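Local coordinates for protein enterochelin esterase (Salmonella enterica subsp. enterica serovar Typhimurium, PDB 3MGA) that probably hydrolyses the ester bonds of the ferric form of the siderophore enterobactin, helping to release its iron inside the cell, at residues A[166-178]-A[185-197]. Residues are numbered along the deposited sequence; the frame is centred on the assembly and turned at random. Where two conformers were deposited one is given.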
# COMPACT_ATOMS: atom_id res chain seq x y z
N PRO A 166 -18.68 2.78 2.76
CA PRO A 166 -18.15 3.93 3.49
C PRO A 166 -19.25 4.69 4.21
O PRO A 166 -20.31 4.94 3.64
CB PRO A 166 -17.53 4.78 2.38
CG PRO A 166 -18.19 4.34 1.12
CD PRO A 166 -18.48 2.89 1.31
N GLU A 167 -19.00 5.04 5.48
CA GLU A 167 -19.95 5.80 6.29
C GLU A 167 -19.24 6.98 6.94
O GLU A 167 -18.08 6.86 7.33
CB GLU A 167 -20.61 4.92 7.36
CG GLU A 167 -21.44 3.76 6.78
CD GLU A 167 -22.25 3.02 7.85
OE1 GLU A 167 -22.75 1.91 7.54
OE2 GLU A 167 -22.38 3.54 8.98
N THR A 168 -19.95 8.10 7.07
CA THR A 168 -19.39 9.31 7.66
C THR A 168 -19.09 9.13 9.16
O THR A 168 -19.92 8.59 9.89
CB THR A 168 -20.35 10.50 7.51
OG1 THR A 168 -20.67 10.69 6.12
CG2 THR A 168 -19.73 11.78 8.08
N PRO A 169 -17.90 9.58 9.60
CA PRO A 169 -17.55 9.46 11.02
C PRO A 169 -18.25 10.50 11.88
O PRO A 169 -18.24 11.69 11.54
CB PRO A 169 -16.03 9.66 11.02
CG PRO A 169 -15.72 10.38 9.77
CD PRO A 169 -16.77 10.05 8.78
N TYR A 170 -18.83 10.07 13.00
CA TYR A 170 -19.53 10.98 13.90
C TYR A 170 -18.60 12.11 14.34
O TYR A 170 -19.04 13.26 14.49
CB TYR A 170 -20.10 10.26 15.13
CG TYR A 170 -20.98 9.07 14.80
CD1 TYR A 170 -22.08 9.21 13.96
CD2 TYR A 170 -20.74 7.82 15.37
CE1 TYR A 170 -22.90 8.13 13.66
CE2 TYR A 170 -21.56 6.74 15.08
CZ TYR A 170 -22.64 6.89 14.23
OH TYR A 170 -23.45 5.82 13.94
N SER A 171 -17.33 11.78 14.53
CA SER A 171 -16.32 12.74 14.93
C SER A 171 -15.42 13.11 13.74
O SER A 171 -14.92 12.22 13.05
CB SER A 171 -15.43 12.16 16.02
OG SER A 171 -16.18 11.70 17.12
N PRO A 172 -15.22 14.41 13.50
CA PRO A 172 -14.33 14.79 12.42
C PRO A 172 -12.86 14.58 12.82
O PRO A 172 -12.53 14.69 14.01
CB PRO A 172 -14.60 16.27 12.24
CG PRO A 172 -15.07 16.73 13.57
CD PRO A 172 -15.81 15.58 14.18
N PRO A 173 -12.00 14.26 11.85
CA PRO A 173 -10.59 14.08 12.14
C PRO A 173 -9.95 15.39 12.57
O PRO A 173 -10.26 16.43 12.00
CB PRO A 173 -10.00 13.60 10.81
CG PRO A 173 -11.00 13.99 9.77
CD PRO A 173 -12.32 14.01 10.43
N LEU A 174 -9.11 15.35 13.59
CA LEU A 174 -8.44 16.54 14.09
C LEU A 174 -7.00 16.49 13.65
O LEU A 174 -6.46 15.41 13.43
CB LEU A 174 -8.54 16.61 15.61
CG LEU A 174 -9.96 16.64 16.20
CD1 LEU A 174 -9.93 16.43 17.71
CD2 LEU A 174 -10.67 17.94 15.84
N MSE A 175 -6.38 17.66 13.53
CA MSE A 175 -4.99 17.79 13.10
C MSE A 175 -4.17 18.50 14.17
O MSE A 175 -4.63 19.44 14.81
CB MSE A 175 -4.93 18.56 11.78
CG MSE A 175 -5.44 17.76 10.60
SE MSE A 175 -5.84 18.81 9.01
CE MSE A 175 -7.32 19.87 9.74
N MSE A 176 -2.94 18.04 14.34
CA MSE A 176 -2.06 18.60 15.32
C MSE A 176 -0.66 18.70 14.73
O MSE A 176 -0.22 17.86 13.94
CB MSE A 176 -2.09 17.67 16.51
CG MSE A 176 -1.18 18.00 17.63
SE MSE A 176 -1.35 16.63 19.01
CE MSE A 176 0.18 17.23 20.06
N GLN A 177 0.03 19.77 15.09
CA GLN A 177 1.38 19.99 14.62
C GLN A 177 2.28 19.47 15.73
O GLN A 177 2.25 19.98 16.84
CB GLN A 177 1.62 21.49 14.37
CG GLN A 177 2.86 21.81 13.52
CD GLN A 177 2.72 21.36 12.07
OE1 GLN A 177 1.62 21.06 11.60
NE2 GLN A 177 3.85 21.31 11.35
N TRP A 178 3.03 18.41 15.43
CA TRP A 178 3.93 17.82 16.41
C TRP A 178 5.39 18.23 16.18
O TRP A 178 6.03 17.79 15.23
CB TRP A 178 3.76 16.29 16.47
CG TRP A 178 4.87 15.60 17.18
CD1 TRP A 178 5.43 15.96 18.37
CD2 TRP A 178 5.51 14.39 16.79
NE1 TRP A 178 6.42 15.07 18.72
CE2 TRP A 178 6.49 14.09 17.76
CE3 TRP A 178 5.37 13.53 15.70
CZ2 TRP A 178 7.31 12.98 17.68
CZ3 TRP A 178 6.19 12.42 15.61
CH2 TRP A 178 7.15 12.15 16.60
N ASN A 185 12.52 18.27 14.18
CA ASN A 185 11.65 18.64 13.06
C ASN A 185 10.19 18.68 13.48
O ASN A 185 9.82 18.11 14.51
CB ASN A 185 11.87 17.70 11.87
CG ASN A 185 11.52 16.25 12.18
OD1 ASN A 185 10.57 15.96 12.90
ND2 ASN A 185 12.29 15.33 11.60
N SER A 186 9.37 19.39 12.70
CA SER A 186 7.93 19.52 12.95
C SER A 186 7.17 18.67 11.95
O SER A 186 7.68 18.40 10.85
CB SER A 186 7.48 20.98 12.88
OG SER A 186 8.13 21.75 13.88
N ARG A 187 5.94 18.32 12.28
CA ARG A 187 5.18 17.41 11.44
C ARG A 187 3.70 17.36 11.82
O ARG A 187 3.36 17.60 12.95
CB ARG A 187 5.80 16.07 11.75
CG ARG A 187 5.21 14.84 11.25
CD ARG A 187 5.77 13.74 12.13
NE ARG A 187 7.23 13.86 12.27
CZ ARG A 187 8.13 13.19 11.54
NH1 ARG A 187 7.74 12.30 10.62
NH2 ARG A 187 9.42 13.38 11.77
N ARG A 188 2.84 17.02 10.86
CA ARG A 188 1.41 16.91 11.10
C ARG A 188 1.06 15.52 11.58
O ARG A 188 1.64 14.53 11.11
CB ARG A 188 0.60 17.11 9.81
CG ARG A 188 0.65 18.48 9.19
CD ARG A 188 -0.03 18.45 7.81
NE ARG A 188 0.68 17.60 6.85
CZ ARG A 188 0.27 17.34 5.61
NH1 ARG A 188 -0.87 17.86 5.15
NH2 ARG A 188 1.00 16.56 4.82
N VAL A 189 0.10 15.45 12.49
CA VAL A 189 -0.45 14.20 12.97
C VAL A 189 -1.98 14.36 12.98
O VAL A 189 -2.50 15.44 13.29
CB VAL A 189 0.08 13.82 14.37
CG1 VAL A 189 1.60 13.59 14.32
CG2 VAL A 189 -0.30 14.89 15.41
N TRP A 190 -2.69 13.32 12.57
CA TRP A 190 -4.14 13.37 12.55
C TRP A 190 -4.72 12.47 13.64
O TRP A 190 -4.18 11.42 13.94
CB TRP A 190 -4.68 12.93 11.19
CG TRP A 190 -4.41 13.87 10.06
CD1 TRP A 190 -5.28 14.80 9.56
CD2 TRP A 190 -3.23 13.95 9.25
NE1 TRP A 190 -4.70 15.46 8.49
CE2 TRP A 190 -3.45 14.95 8.29
CE3 TRP A 190 -2.02 13.26 9.25
CZ2 TRP A 190 -2.49 15.29 7.34
CZ3 TRP A 190 -1.06 13.60 8.30
CH2 TRP A 190 -1.31 14.60 7.36
N ILE A 191 -5.83 12.89 14.23
CA ILE A 191 -6.45 12.11 15.28
C ILE A 191 -7.91 11.86 14.99
O ILE A 191 -8.68 12.79 14.83
CB ILE A 191 -6.37 12.83 16.64
CG1 ILE A 191 -4.92 13.10 17.04
CG2 ILE A 191 -7.04 11.99 17.73
CD1 ILE A 191 -4.79 13.85 18.38
N LEU A 192 -8.29 10.59 14.93
CA LEU A 192 -9.69 10.22 14.74
C LEU A 192 -10.11 9.33 15.90
O LEU A 192 -9.39 8.42 16.27
CB LEU A 192 -9.90 9.45 13.44
CG LEU A 192 -11.34 8.96 13.23
CD1 LEU A 192 -12.24 10.15 12.96
CD2 LEU A 192 -11.42 7.96 12.09
N THR A 193 -11.27 9.61 16.49
CA THR A 193 -11.81 8.80 17.56
C THR A 193 -13.12 8.22 17.03
O THR A 193 -13.88 8.92 16.37
CB THR A 193 -12.09 9.62 18.83
OG1 THR A 193 -13.10 10.60 18.55
CG2 THR A 193 -10.84 10.32 19.32
N THR A 194 -13.41 6.96 17.33
CA THR A 194 -14.63 6.32 16.84
C THR A 194 -15.53 5.78 17.95
O THR A 194 -16.38 4.92 17.71
CB THR A 194 -14.30 5.19 15.85
OG1 THR A 194 -13.54 4.16 16.51
CG2 THR A 194 -13.50 5.74 14.69
N GLY A 195 -15.36 6.29 19.17
CA GLY A 195 -16.18 5.86 20.30
C GLY A 195 -15.90 6.70 21.53
O GLY A 195 -14.77 7.15 21.73
N ASP A 196 -16.93 6.91 22.36
CA ASP A 196 -16.80 7.69 23.59
C ASP A 196 -16.94 6.84 24.86
O ASP A 196 -16.57 7.28 25.94
CB ASP A 196 -17.82 8.84 23.59
CG ASP A 196 -17.53 9.89 22.51
OD1 ASP A 196 -16.35 10.08 22.15
OD2 ASP A 196 -18.49 10.56 22.06
N GLU A 197 -17.47 5.62 24.72
CA GLU A 197 -17.63 4.72 25.85
C GLU A 197 -16.25 4.35 26.38
O GLU A 197 -15.29 4.29 25.61
CB GLU A 197 -18.34 3.43 25.43
CG GLU A 197 -19.69 3.62 24.75
CD GLU A 197 -20.70 4.34 25.61
OE1 GLU A 197 -21.57 5.03 25.03
OE2 GLU A 197 -20.60 4.25 26.86
O HOH W 1 -12.45 12.56 16.04
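Trp178 and Arg187 run alongside each other on one face of the hairpin. With CG anti to the backbone N (chi1 172°), Arg187 runs its chain along the indole, CD 3.6 Å from Trp178 CE3, ring and guanidinium planes 42° apart. The guanidinium is gripped at its far end: NH2 donates to Asn185 OD1 at 3.0 Å and pairs with Glu251, while NH1 bonds the carbonyl of Asp241. On the same face Val189 sets CG1 4.0 Å from Trp178 CE3 and CG2 3.5 Å from Met176 CB; the extended selenomethionine Met176 carries on toward Gln269 of helix 256-273, which packs against this face. On the opposite face, with Gln177 and Arg188, selenomethionine Met175 makes a tentative Met-aromatic contact with Trp190, its placement being uncertain. That indole puts CH2 over the centre of the Arg188 guanidinium, 3.6 Å above its plane; Glu215 and Asp241 hold Arg188 by salt bridges. Paired backbone hydrogen bonds join Leu174 to Ile191 and Met176 to Val189; a water bridges Pro172 O and Thr193 N. This is an antiparallel beta hairpin forming one edge of the central mixed sheet of an alpha/beta-hydrolase fold, with 174-180 outermost and 185-193 bonded onward to 236-240.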